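Glyoxalase-like domain protein (Staphylococcus aureus, PDB 3P8A) is of unknown function but carries a glyoxalase-like domain of the VOC family, whose relatives often bind a metal ion or a small ligand in a curved beta sheet. Local coordinates at residues Ile29-Gln34 / Tyr103-Lys108; Tyr56-Lys61 / Glu79-Met84; Thr193-Ser198 / Tyr245-Ile250; Asn109-Thr114 / Phe166-Glu171. All blocks are in the same frame, centred on the assembly; numbering follows the deposited sequence. Where two conformers were deposited one is given.

Overall arrangement
Three of the four contacts are strand pairings and one sets a helix against the turn at the start of a strand. Contacts 1 and 4 use different lengths of strand 106-113 in the eight-stranded mixed sheet: contact 1 pairs it antiparallel with strand 24-31, contact 4 parallel with strand 166-170. Contact 3 belongs to the seven-stranded sheet, yet Tyr245 packs on Phe107 and Ile110, so side chains of strand 106-113 meet the second sheet. Most touching residues are buried in all four, even in contact 2, the farthest from the chain centre (about 17 Å between centres), which has no hydrogen bond across it. Contact 4, about 8 Å from that point, combines backbone bonds with aromatic and sulfur packing.

Contact 1 (Ile29-Gln34 / Tyr103-Lys108); sequences IHYIDQ and YEQGFK
His30 and Phe107 form an antiparallel non-hydrogen-bonded pair, and Tyr31 and Gly106 the hydrogen-bonded pair next to it, where strands 24-31 and 106-113 run together in the mixed sheet of the glyoxalase-like domain; the N-to-C directions of the short strand segments make 131°. Lys108 N donates to Ile29 O at 2.7 Å, while Tyr31 and Gly106 exchange N-H...O bonds in both directions. The Tyr31 ring, swung beside its own carbonyl carbon (chi1 165°), lies along the 103-105 backbone: Tyr103 O sits at the ring edge, 3.4 Å from Tyr31 CE1. Lys108 CG packs on Tyr31 CB at 3.7 Å as the bent lysine chain carries NZ to Glu104 O and into a salt bridge with Glu101. On the other face of the sheet, His30 CB touches Phe107 CD1 at 3.8 Å, the two rings inclined at 61°; the imidazole is fixed by Tyr268 OH and Arg264 O. Beyond the paired strands, Gln105 extends its amide back to the loop after Tyr31. NE2 bonds a bound buffer molecule; OE1 accepts from Arg264 NH1 and from Asp33 N at 2.8 Å, the latter nearly straight at the hydrogen but well above the carbonyl plane.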
# COMPACT_ATOMS: atom_id res chain seq x y z
N ILE A 29 -1.03 -0.32 -3.25
CA ILE A 29 -2.10 -0.98 -4.01
C ILE A 29 -2.64 -0.07 -5.05
O ILE A 29 -3.09 1.04 -4.74
CB ILE A 29 -3.23 -1.50 -3.09
CG1 ILE A 29 -2.67 -2.46 -2.03
CG2 ILE A 29 -4.36 -2.19 -3.90
CD1 ILE A 29 -3.12 -2.12 -0.69
N HIS A 30 -2.67 -0.57 -6.29
CA HIS A 30 -3.24 0.12 -7.42
C HIS A 30 -4.41 -0.72 -7.99
O HIS A 30 -4.17 -1.81 -8.53
CB HIS A 30 -2.16 0.42 -8.48
CG HIS A 30 -2.62 1.22 -9.66
ND1 HIS A 30 -1.75 1.54 -10.70
CD2 HIS A 30 -3.85 1.73 -9.96
CE1 HIS A 30 -2.46 2.23 -11.57
NE2 HIS A 30 -3.73 2.37 -11.17
N TYR A 31 -5.66 -0.20 -7.89
CA TYR A 31 -6.84 -0.85 -8.45
C TYR A 31 -6.90 -0.57 -9.96
O TYR A 31 -6.93 0.58 -10.37
CB TYR A 31 -8.15 -0.47 -7.72
CG TYR A 31 -9.41 -0.84 -8.49
CD1 TYR A 31 -10.36 0.12 -8.82
CD2 TYR A 31 -9.61 -2.14 -8.97
CE1 TYR A 31 -11.50 -0.20 -9.56
CE2 TYR A 31 -10.70 -2.46 -9.78
CZ TYR A 31 -11.65 -1.49 -10.05
OH TYR A 31 -12.74 -1.81 -10.81
N ILE A 32 -6.85 -1.65 -10.78
CA ILE A 32 -6.88 -1.60 -12.25
C ILE A 32 -7.98 -2.50 -12.77
O ILE A 32 -7.93 -3.70 -12.55
CB ILE A 32 -5.48 -1.94 -12.88
CG1 ILE A 32 -4.47 -0.82 -12.58
CG2 ILE A 32 -5.60 -2.16 -14.41
CD1 ILE A 32 -3.06 -1.06 -13.03
N ASP A 33 -8.96 -1.93 -13.49
CA ASP A 33 -10.03 -2.73 -14.08
C ASP A 33 -9.44 -3.51 -15.27
O ASP A 33 -8.56 -2.98 -15.93
CB ASP A 33 -11.16 -1.80 -14.59
CG ASP A 33 -12.22 -2.53 -15.38
OD1 ASP A 33 -12.85 -3.45 -14.82
OD2 ASP A 33 -12.44 -2.17 -16.55
N GLN A 34 -9.90 -4.76 -15.52
CA GLN A 34 -9.38 -5.58 -16.64
C GLN A 34 -7.87 -5.75 -16.54
O GLN A 34 -7.12 -5.54 -17.50
CB GLN A 34 -9.80 -5.00 -18.02
CG GLN A 34 -11.30 -5.11 -18.30
CD GLN A 34 -11.71 -4.36 -19.55
OE1 GLN A 34 -10.96 -4.26 -20.53
NE2 GLN A 34 -12.93 -3.84 -19.54
N TYR A 103 -15.54 1.97 -7.28
CA TYR A 103 -14.84 1.40 -8.44
C TYR A 103 -14.00 2.42 -9.22
O TYR A 103 -13.73 2.24 -10.41
CB TYR A 103 -15.81 0.60 -9.36
CG TYR A 103 -16.40 -0.63 -8.70
CD1 TYR A 103 -15.80 -1.87 -8.83
CD2 TYR A 103 -17.60 -0.55 -7.99
CE1 TYR A 103 -16.33 -3.01 -8.21
CE2 TYR A 103 -18.14 -1.68 -7.37
CZ TYR A 103 -17.50 -2.91 -7.49
OH TYR A 103 -18.04 -4.04 -6.93
N GLU A 104 -13.54 3.47 -8.53
CA GLU A 104 -12.65 4.48 -9.09
C GLU A 104 -11.25 3.86 -9.08
O GLU A 104 -10.76 3.44 -8.04
CB GLU A 104 -12.67 5.75 -8.25
CG GLU A 104 -13.95 6.56 -8.37
CD GLU A 104 -14.20 7.56 -7.25
OE1 GLU A 104 -13.24 7.98 -6.58
OE2 GLU A 104 -15.38 7.93 -7.06
N GLN A 105 -10.62 3.78 -10.25
CA GLN A 105 -9.28 3.20 -10.40
C GLN A 105 -8.21 4.15 -9.87
O GLN A 105 -8.40 5.36 -9.91
CB GLN A 105 -9.02 2.88 -11.87
CG GLN A 105 -9.99 1.83 -12.40
CD GLN A 105 -9.74 1.56 -13.85
OE1 GLN A 105 -8.83 0.82 -14.22
NE2 GLN A 105 -10.49 2.22 -14.70
N GLY A 106 -7.10 3.58 -9.41
CA GLY A 106 -5.97 4.33 -8.88
C GLY A 106 -5.39 3.71 -7.63
O GLY A 106 -5.80 2.61 -7.22
N PHE A 107 -4.41 4.40 -7.03
CA PHE A 107 -3.81 3.95 -5.78
C PHE A 107 -4.88 3.92 -4.70
O PHE A 107 -5.65 4.87 -4.55
CB PHE A 107 -2.64 4.85 -5.39
CG PHE A 107 -1.42 4.74 -6.27
CD1 PHE A 107 -0.92 3.49 -6.64
CD2 PHE A 107 -0.70 5.87 -6.64
CE1 PHE A 107 0.24 3.39 -7.39
CE2 PHE A 107 0.48 5.77 -7.37
CZ PHE A 107 0.93 4.53 -7.77
N LYS A 108 -4.98 2.78 -4.00
CA LYS A 108 -5.98 2.58 -2.95
C LYS A 108 -5.44 2.79 -1.54
O LYS A 108 -6.13 3.37 -0.68
CB LYS A 108 -6.62 1.18 -3.05
CG LYS A 108 -7.41 0.92 -4.34
CD LYS A 108 -8.76 1.67 -4.42
CE LYS A 108 -8.74 2.85 -5.37
NZ LYS A 108 -9.93 3.75 -5.15

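Contact 2 (Tyr56-Lys61 / Glu79-Met84); sequences YGTFNK and EKLKKM
Tyr56, Leu81 and Lys80 bury the most surface where the turn leading into strand 58-64 meets helix 78-84. The closest approach sets a side chain against backbone: Leu81 CB lies 3.3 Å from Tyr56 O, and Leu81 CD1 reaches the same oxygen at 3.4 Å. Leu81 N is also near Tyr56 O, but the angle is too poor for a hydrogen bond, so the grip is one of packing. Leu81 has CG opposite its backbone N (chi1 -168°), which carries both methyl groups toward the turn and the first strand residue. There they divide: CD1 rests on Tyr56 CB at 3.8 Å, and CD2 meets Thr58 CG2 at 4.2 Å, the Leu81 and Thr58 side chains crossing at about a right angle. The Tyr56 side chain leads away from the helix, yet CD1 of its ring still comes within 4.2 Å of CB of selenomethionine Met84. Ala93, Ala95 and Met137 add further contacts to this tyrosine. Lys80 approaches through its aliphatic part, with CD 3.7 Å from Gly57 N and CG beside Tyr56 O. Gly57, at phi 85° and psi 21°, brings its backbone close to the lysine chain. Thr58 turns its hydroxyl to His53, leaving its methyl for Leu81. Val75 of the intervening strand and Val99 of helix 97-100 also pack on Leu81. The whole is a beta hairpin, strands 58-64 and 69-75, followed by a helix that folds back to pack on the turn where the hairpin begins.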
# COMPACT_ATOMS: atom_id res chain seq x y z
N TYR A 56 -12.22 -12.48 -0.67
CA TYR A 56 -12.73 -11.26 -1.30
C TYR A 56 -13.12 -11.34 -2.76
O TYR A 56 -13.91 -10.50 -3.20
CB TYR A 56 -11.74 -10.12 -1.08
CG TYR A 56 -11.41 -9.87 0.37
CD1 TYR A 56 -12.35 -9.31 1.24
CD2 TYR A 56 -10.15 -10.18 0.88
CE1 TYR A 56 -12.05 -9.09 2.58
CE2 TYR A 56 -9.85 -9.98 2.23
CZ TYR A 56 -10.79 -9.41 3.07
OH TYR A 56 -10.47 -9.18 4.38
N GLY A 57 -12.59 -12.30 -3.50
CA GLY A 57 -12.91 -12.45 -4.92
C GLY A 57 -12.04 -11.58 -5.83
O GLY A 57 -12.42 -11.30 -6.97
N THR A 58 -10.87 -11.15 -5.31
CA THR A 58 -9.90 -10.29 -6.00
C THR A 58 -8.68 -11.09 -6.41
O THR A 58 -8.45 -12.18 -5.87
CB THR A 58 -9.47 -9.10 -5.11
OG1 THR A 58 -9.05 -9.56 -3.82
CG2 THR A 58 -10.55 -8.04 -4.97
N PHE A 59 -7.89 -10.56 -7.37
CA PHE A 59 -6.63 -11.14 -7.85
C PHE A 59 -5.64 -10.03 -8.11
O PHE A 59 -6.04 -8.89 -8.33
CB PHE A 59 -6.82 -12.01 -9.11
CG PHE A 59 -7.37 -11.29 -10.32
CD1 PHE A 59 -8.73 -11.02 -10.44
CD2 PHE A 59 -6.54 -10.94 -11.38
CE1 PHE A 59 -9.24 -10.37 -11.56
CE2 PHE A 59 -7.04 -10.28 -12.51
CZ PHE A 59 -8.39 -10.01 -12.60
N ASN A 60 -4.37 -10.37 -8.17
CA ASN A 60 -3.34 -9.36 -8.35
C ASN A 60 -2.23 -9.70 -9.34
O ASN A 60 -2.16 -10.83 -9.84
CB ASN A 60 -2.76 -8.95 -6.95
CG ASN A 60 -2.14 -10.07 -6.13
OD1 ASN A 60 -1.96 -11.20 -6.59
ND2 ASN A 60 -1.80 -9.80 -4.89
N LYS A 61 -1.39 -8.72 -9.65
CA LYS A 61 -0.20 -8.80 -10.49
C LYS A 61 0.77 -7.97 -9.73
O LYS A 61 0.38 -6.96 -9.13
CB LYS A 61 -0.40 -8.22 -11.89
CG LYS A 61 -1.05 -9.14 -12.88
CD LYS A 61 -0.89 -8.55 -14.27
CE LYS A 61 -1.62 -9.32 -15.33
NZ LYS A 61 -1.63 -8.56 -16.61
N GLU A 79 -19.80 -10.12 -6.85
CA GLU A 79 -20.89 -10.40 -5.91
C GLU A 79 -20.33 -10.76 -4.51
O GLU A 79 -20.85 -10.28 -3.50
CB GLU A 79 -21.90 -11.43 -6.44
CG GLU A 79 -21.42 -12.34 -7.58
CD GLU A 79 -21.21 -11.71 -8.95
OE1 GLU A 79 -22.19 -11.18 -9.53
OE2 GLU A 79 -20.07 -11.77 -9.45
N LYS A 80 -19.21 -11.52 -4.48
CA LYS A 80 -18.51 -11.88 -3.24
C LYS A 80 -17.95 -10.63 -2.56
O LYS A 80 -18.19 -10.44 -1.37
CB LYS A 80 -17.39 -12.90 -3.51
CG LYS A 80 -16.51 -13.19 -2.29
CD LYS A 80 -15.55 -14.33 -2.55
CE LYS A 80 -16.14 -15.70 -2.27
NZ LYS A 80 -16.67 -15.81 -0.89
N LEU A 81 -17.21 -9.78 -3.31
CA LEU A 81 -16.61 -8.56 -2.77
C LEU A 81 -17.66 -7.60 -2.20
O LEU A 81 -17.45 -7.06 -1.13
CB LEU A 81 -15.75 -7.86 -3.84
CG LEU A 81 -14.84 -6.72 -3.36
CD1 LEU A 81 -13.77 -7.21 -2.38
CD2 LEU A 81 -14.18 -6.07 -4.55
N LYS A 82 -18.80 -7.42 -2.90
CA LYS A 82 -19.90 -6.55 -2.45
C LYS A 82 -20.52 -7.04 -1.14
O LYS A 82 -20.87 -6.22 -0.28
CB LYS A 82 -20.99 -6.48 -3.54
CG LYS A 82 -20.69 -5.50 -4.66
CD LYS A 82 -21.68 -5.68 -5.82
CE LYS A 82 -22.40 -4.41 -6.25
NZ LYS A 82 -21.47 -3.39 -6.80
N LYS A 83 -20.64 -8.38 -0.98
CA LYS A 83 -21.18 -9.01 0.23
C LYS A 83 -20.21 -8.74 1.38
O LYS A 83 -20.64 -8.28 2.45
CB LYS A 83 -21.29 -10.54 0.02
CG LYS A 83 -22.58 -11.01 -0.65
CD LYS A 83 -22.66 -12.54 -0.76
CE LYS A 83 -22.92 -13.26 0.56
NZ LYS A 83 -22.74 -14.73 0.45
N MSE A 84 -18.91 -9.00 1.11
CA MSE A 84 -17.83 -8.81 2.08
C MSE A 84 -17.68 -7.36 2.50
O MSE A 84 -17.37 -7.11 3.66
CB MSE A 84 -16.51 -9.40 1.58
CG MSE A 84 -16.55 -10.93 1.45
SE MSE A 84 -17.05 -11.88 3.09
CE MSE A 84 -18.93 -12.31 2.66

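Contact 3 (Thr193-Ser198 / Tyr245-Ile250); sequences TVIVKS and YHSVII
A classic beta bulge interrupts the antiparallel pairing of strands 189-198 and 244-252, neighbours in the seven-stranded mixed sheet: His246 and Ser247 both stand opposite Ile195, and the register shifts by one before Val196 pairs with Tyr245. The evidence lies in Ile195 O, which accepts two N-H groups, from His246 N at 2.9 Å and from Ser247 N at 3.2 Å. Ile195 N returns a bond to Ser247 O, nearly straight at 170°. Farther along, Ile249 N donates to Thr193 O at 2.8 Å, whereas the reciprocal bond from Thr193 N is weak. One face carries Val194, Val196, Tyr245 and Val248. Val196 CG2 packs on Tyr245 CD1 at 3.7 Å, the two side chains side by side and pointing the same way, while Val194 CG2 meets Val248 CG2. This face abuts the other sheet through Phe107 and Ile110, and Tyr245 OH bonds Lys163 O. On the opposite face, Thr193 and Ile249 pack through CB and CD1, and Ile195 CD1 touches Ile249 CD1 at 3.9 Å. Ser247 OG, set between its backbone N and carbonyl carbon (chi1 75°), comes within 3.4 Å of Ile195 CB. At the bulge, His246 ND1 is buried without a polar partner in the model, and the extended Lys197 chain crosses the ring in a CH-pi contact, CD 3.9 Å from the His246 centroid and 21° off its normal.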
# COMPACT_ATOMS: atom_id res chain seq x y z
N THR A 193 9.39 8.15 -2.51
CA THR A 193 8.34 8.93 -1.87
C THR A 193 6.98 8.48 -2.32
O THR A 193 6.78 8.10 -3.47
CB THR A 193 8.53 10.44 -2.22
OG1 THR A 193 9.85 10.83 -1.90
CG2 THR A 193 7.55 11.36 -1.47
N VAL A 194 6.03 8.59 -1.41
CA VAL A 194 4.61 8.34 -1.63
C VAL A 194 3.95 9.67 -1.32
O VAL A 194 4.15 10.24 -0.23
CB VAL A 194 4.04 7.15 -0.80
CG1 VAL A 194 2.51 7.07 -0.95
CG2 VAL A 194 4.67 5.85 -1.25
N ILE A 195 3.24 10.19 -2.33
CA ILE A 195 2.54 11.45 -2.20
C ILE A 195 1.05 11.21 -2.02
O ILE A 195 0.39 10.52 -2.83
CB ILE A 195 2.87 12.46 -3.35
CG1 ILE A 195 4.38 12.76 -3.39
CG2 ILE A 195 2.09 13.77 -3.10
CD1 ILE A 195 4.82 13.85 -4.46
N VAL A 196 0.52 11.80 -0.94
CA VAL A 196 -0.86 11.72 -0.53
C VAL A 196 -1.43 13.14 -0.58
O VAL A 196 -0.80 14.09 -0.07
CB VAL A 196 -0.98 11.10 0.90
CG1 VAL A 196 -2.41 11.13 1.41
CG2 VAL A 196 -0.42 9.68 0.95
N LYS A 197 -2.60 13.30 -1.24
CA LYS A 197 -3.30 14.57 -1.27
C LYS A 197 -4.38 14.46 -0.20
O LYS A 197 -5.06 13.44 -0.14
CB LYS A 197 -3.87 14.85 -2.68
CG LYS A 197 -2.89 15.69 -3.49
CD LYS A 197 -3.25 15.90 -4.93
CE LYS A 197 -2.31 16.92 -5.54
NZ LYS A 197 -2.66 17.25 -6.95
N SER A 198 -4.49 15.47 0.68
CA SER A 198 -5.51 15.41 1.73
C SER A 198 -6.29 16.71 1.87
O SER A 198 -5.69 17.78 1.90
CB SER A 198 -4.90 15.04 3.07
OG SER A 198 -5.91 15.02 4.06
N TYR A 245 -4.36 8.78 -2.29
CA TYR A 245 -3.00 8.31 -2.55
C TYR A 245 -2.82 8.71 -4.02
O TYR A 245 -3.56 8.24 -4.88
CB TYR A 245 -2.92 6.79 -2.34
CG TYR A 245 -2.95 6.42 -0.88
CD1 TYR A 245 -1.79 6.46 -0.11
CD2 TYR A 245 -4.15 6.09 -0.24
CE1 TYR A 245 -1.82 6.18 1.25
CE2 TYR A 245 -4.20 5.84 1.13
CZ TYR A 245 -3.03 5.88 1.87
OH TYR A 245 -3.05 5.62 3.21
N HIS A 246 -1.96 9.69 -4.25
CA HIS A 246 -1.80 10.37 -5.52
C HIS A 246 -0.70 9.88 -6.44
O HIS A 246 -0.96 9.66 -7.62
CB HIS A 246 -1.67 11.87 -5.23
CG HIS A 246 -1.44 12.73 -6.43
ND1 HIS A 246 -2.50 13.15 -7.22
CD2 HIS A 246 -0.30 13.32 -6.88
CE1 HIS A 246 -1.98 13.97 -8.13
NE2 HIS A 246 -0.65 14.09 -7.97
N SER A 247 0.51 9.79 -5.95
CA SER A 247 1.64 9.42 -6.77
C SER A 247 2.75 8.76 -6.00
O SER A 247 2.80 8.84 -4.77
CB SER A 247 2.17 10.66 -7.51
OG SER A 247 2.90 11.53 -6.66
N VAL A 248 3.63 8.10 -6.72
CA VAL A 248 4.79 7.42 -6.16
C VAL A 248 6.02 7.92 -6.95
O VAL A 248 5.94 8.10 -8.18
CB VAL A 248 4.62 5.86 -6.11
CG1 VAL A 248 4.65 5.21 -7.51
CG2 VAL A 248 5.65 5.20 -5.19
N ILE A 249 7.11 8.23 -6.24
CA ILE A 249 8.36 8.70 -6.86
C ILE A 249 9.33 7.56 -6.78
O ILE A 249 9.60 7.07 -5.69
CB ILE A 249 8.91 10.02 -6.25
CG1 ILE A 249 7.84 11.14 -6.27
CG2 ILE A 249 10.20 10.47 -6.99
CD1 ILE A 249 8.25 12.42 -5.52
N ILE A 250 9.80 7.11 -7.94
CA ILE A 250 10.70 5.96 -8.08
C ILE A 250 12.00 6.41 -8.67
O ILE A 250 12.03 6.96 -9.77
CB ILE A 250 10.08 4.78 -8.89
CG1 ILE A 250 8.70 4.37 -8.34
CG2 ILE A 250 11.03 3.56 -8.84
CD1 ILE A 250 7.82 3.53 -9.37

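Contact 4 (Asn109-Thr114 / Phe166-Glu171); sequences NICLHT and FFIQWE
Leu112 N donates to Phe166 O at 2.8 Å, and Ile168 O receives Thr114 N at 2.9 Å; with Ile168 N to Leu112 O between them, these bonds define a parallel pairing of strands 106-113 and 166-170 in the mixed sheet of the glyoxalase-like domain. The first is nearly straight at the hydrogen. A weak bond from Phe166 N to Ile110 O begins the ladder, and the short strand axes diverge by 43°, consistent with pronounced sheet twist. Past its other end a water bridges the strands, accepting from Trp170 N at 2.6 Å and donating to Thr114 O. Gln169 lays CG against that same carbonyl oxygen and sends OE1 to Ile117 N at the start of helix 117-125.

The face bearing Cys111, His113, Phe166 and Ile168 holds the closest side-chain packing. With CG placed between its backbone N and carbonyl carbon (chi1 63°), Phe166 turns its ring toward Cys111, whose CB stands over one face, 4.0 Å from the centroid. Cys111 SG approaches that ring obliquely and also reaches Ile168 CG2 at 3.4 Å, so the sulfur fits between the phenyl ring and the isoleucine. Leu112 and Phe167 point to the other face, where Val120 and Leu124 of helix 117-125 cover Phe167. Farther along the sulfur-bearing face, His113 and Trp170 meet edge to edge with their ring planes only some 27° apart, though the two side chains run at about a right angle to each other, and His113 ND1 lies 3.9 Å from Trp170 CD1.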
# COMPACT_ATOMS: atom_id res chain seq x y z
N ASN A 109 -4.23 2.26 -1.28
CA ASN A 109 -3.61 2.33 0.03
C ASN A 109 -2.16 1.90 -0.03
O ASN A 109 -1.66 1.48 -1.07
CB ASN A 109 -4.36 1.39 1.03
CG ASN A 109 -4.40 1.91 2.45
OD1 ASN A 109 -3.59 2.76 2.87
ND2 ASN A 109 -5.35 1.44 3.21
N ILE A 110 -1.49 2.00 1.13
CA ILE A 110 -0.12 1.51 1.31
C ILE A 110 -0.17 0.53 2.48
O ILE A 110 -1.05 0.62 3.35
CB ILE A 110 0.92 2.64 1.52
CG1 ILE A 110 0.53 3.56 2.73
CG2 ILE A 110 1.10 3.44 0.21
CD1 ILE A 110 1.69 4.43 3.24
N CYS A 111 0.78 -0.37 2.50
CA CYS A 111 0.85 -1.41 3.49
C CYS A 111 2.24 -1.36 4.09
O CYS A 111 3.23 -1.27 3.37
CB CYS A 111 0.57 -2.76 2.82
SG CYS A 111 0.71 -4.19 3.91
N LEU A 112 2.30 -1.42 5.42
CA LEU A 112 3.54 -1.37 6.14
C LEU A 112 3.87 -2.75 6.74
O LEU A 112 3.03 -3.38 7.37
CB LEU A 112 3.49 -0.28 7.24
CG LEU A 112 3.11 1.17 6.81
CD1 LEU A 112 3.03 2.09 8.03
CD2 LEU A 112 4.12 1.75 5.79
N HIS A 113 5.11 -3.18 6.54
CA HIS A 113 5.68 -4.44 6.98
C HIS A 113 6.08 -4.43 8.48
O HIS A 113 6.72 -3.48 8.93
CB HIS A 113 6.90 -4.74 6.09
CG HIS A 113 7.79 -5.83 6.61
ND1 HIS A 113 7.59 -7.15 6.25
CD2 HIS A 113 8.83 -5.76 7.47
CE1 HIS A 113 8.51 -7.84 6.91
NE2 HIS A 113 9.27 -7.05 7.66
N THR A 114 5.77 -5.53 9.21
CA THR A 114 6.22 -5.77 10.59
C THR A 114 6.67 -7.21 10.78
O THR A 114 6.12 -8.09 10.15
CB THR A 114 5.16 -5.50 11.67
OG1 THR A 114 3.82 -5.33 11.18
CG2 THR A 114 5.61 -4.51 12.64
N PHE A 166 -2.30 -0.02 6.37
CA PHE A 166 -2.51 -1.23 7.15
C PHE A 166 -1.21 -2.00 7.30
O PHE A 166 -0.21 -1.63 6.69
CB PHE A 166 -3.67 -2.07 6.58
CG PHE A 166 -3.44 -2.60 5.19
CD1 PHE A 166 -3.69 -1.81 4.08
CD2 PHE A 166 -3.00 -3.90 4.98
CE1 PHE A 166 -3.50 -2.30 2.79
CE2 PHE A 166 -2.82 -4.40 3.69
CZ PHE A 166 -3.07 -3.60 2.61
N PHE A 167 -1.22 -3.02 8.16
CA PHE A 167 -0.01 -3.76 8.51
C PHE A 167 -0.02 -5.17 7.97
O PHE A 167 -1.07 -5.79 7.89
CB PHE A 167 0.13 -3.82 10.05
CG PHE A 167 0.12 -2.47 10.75
CD1 PHE A 167 1.31 -1.80 11.00
CD2 PHE A 167 -1.06 -1.92 11.23
CE1 PHE A 167 1.31 -0.56 11.66
CE2 PHE A 167 -1.06 -0.68 11.88
CZ PHE A 167 0.14 -0.03 12.12
N ILE A 168 1.17 -5.68 7.66
CA ILE A 168 1.36 -7.02 7.17
C ILE A 168 2.50 -7.71 7.92
O ILE A 168 3.56 -7.13 8.15
CB ILE A 168 1.59 -7.08 5.61
CG1 ILE A 168 1.47 -8.53 5.07
CG2 ILE A 168 2.94 -6.41 5.17
CD1 ILE A 168 1.20 -8.60 3.51
N GLN A 169 2.27 -8.98 8.23
CA GLN A 169 3.29 -9.86 8.77
C GLN A 169 3.23 -11.12 7.91
O GLN A 169 2.24 -11.85 7.92
CB GLN A 169 3.10 -10.20 10.26
CG GLN A 169 4.36 -10.89 10.82
CD GLN A 169 4.16 -11.48 12.18
OE1 GLN A 169 3.75 -10.80 13.13
NE2 GLN A 169 4.52 -12.73 12.33
N TRP A 170 4.28 -11.32 7.12
CA TRP A 170 4.44 -12.48 6.25
C TRP A 170 4.79 -13.71 7.11
O TRP A 170 5.62 -13.59 8.02
CB TRP A 170 5.56 -12.20 5.23
CG TRP A 170 5.21 -11.12 4.24
CD1 TRP A 170 5.65 -9.83 4.24
CD2 TRP A 170 4.35 -11.25 3.11
NE1 TRP A 170 5.09 -9.14 3.19
CE2 TRP A 170 4.32 -10.00 2.46
CE3 TRP A 170 3.62 -12.32 2.55
CZ2 TRP A 170 3.56 -9.77 1.30
CZ3 TRP A 170 2.84 -12.08 1.43
CH2 TRP A 170 2.81 -10.82 0.82
N GLU A 171 4.15 -14.87 6.84
CA GLU A 171 4.44 -16.12 7.55
C GLU A 171 5.93 -16.43 7.39
O GLU A 171 6.64 -16.58 8.39
CB GLU A 171 3.54 -17.27 7.06
CG GLU A 171 2.71 -17.93 8.16
CD GLU A 171 1.79 -17.04 8.98
OE1 GLU A 171 1.95 -17.03 10.22
OE2 GLU A 171 0.89 -16.39 8.40
O HOH W 1 6.51 -10.13 7.76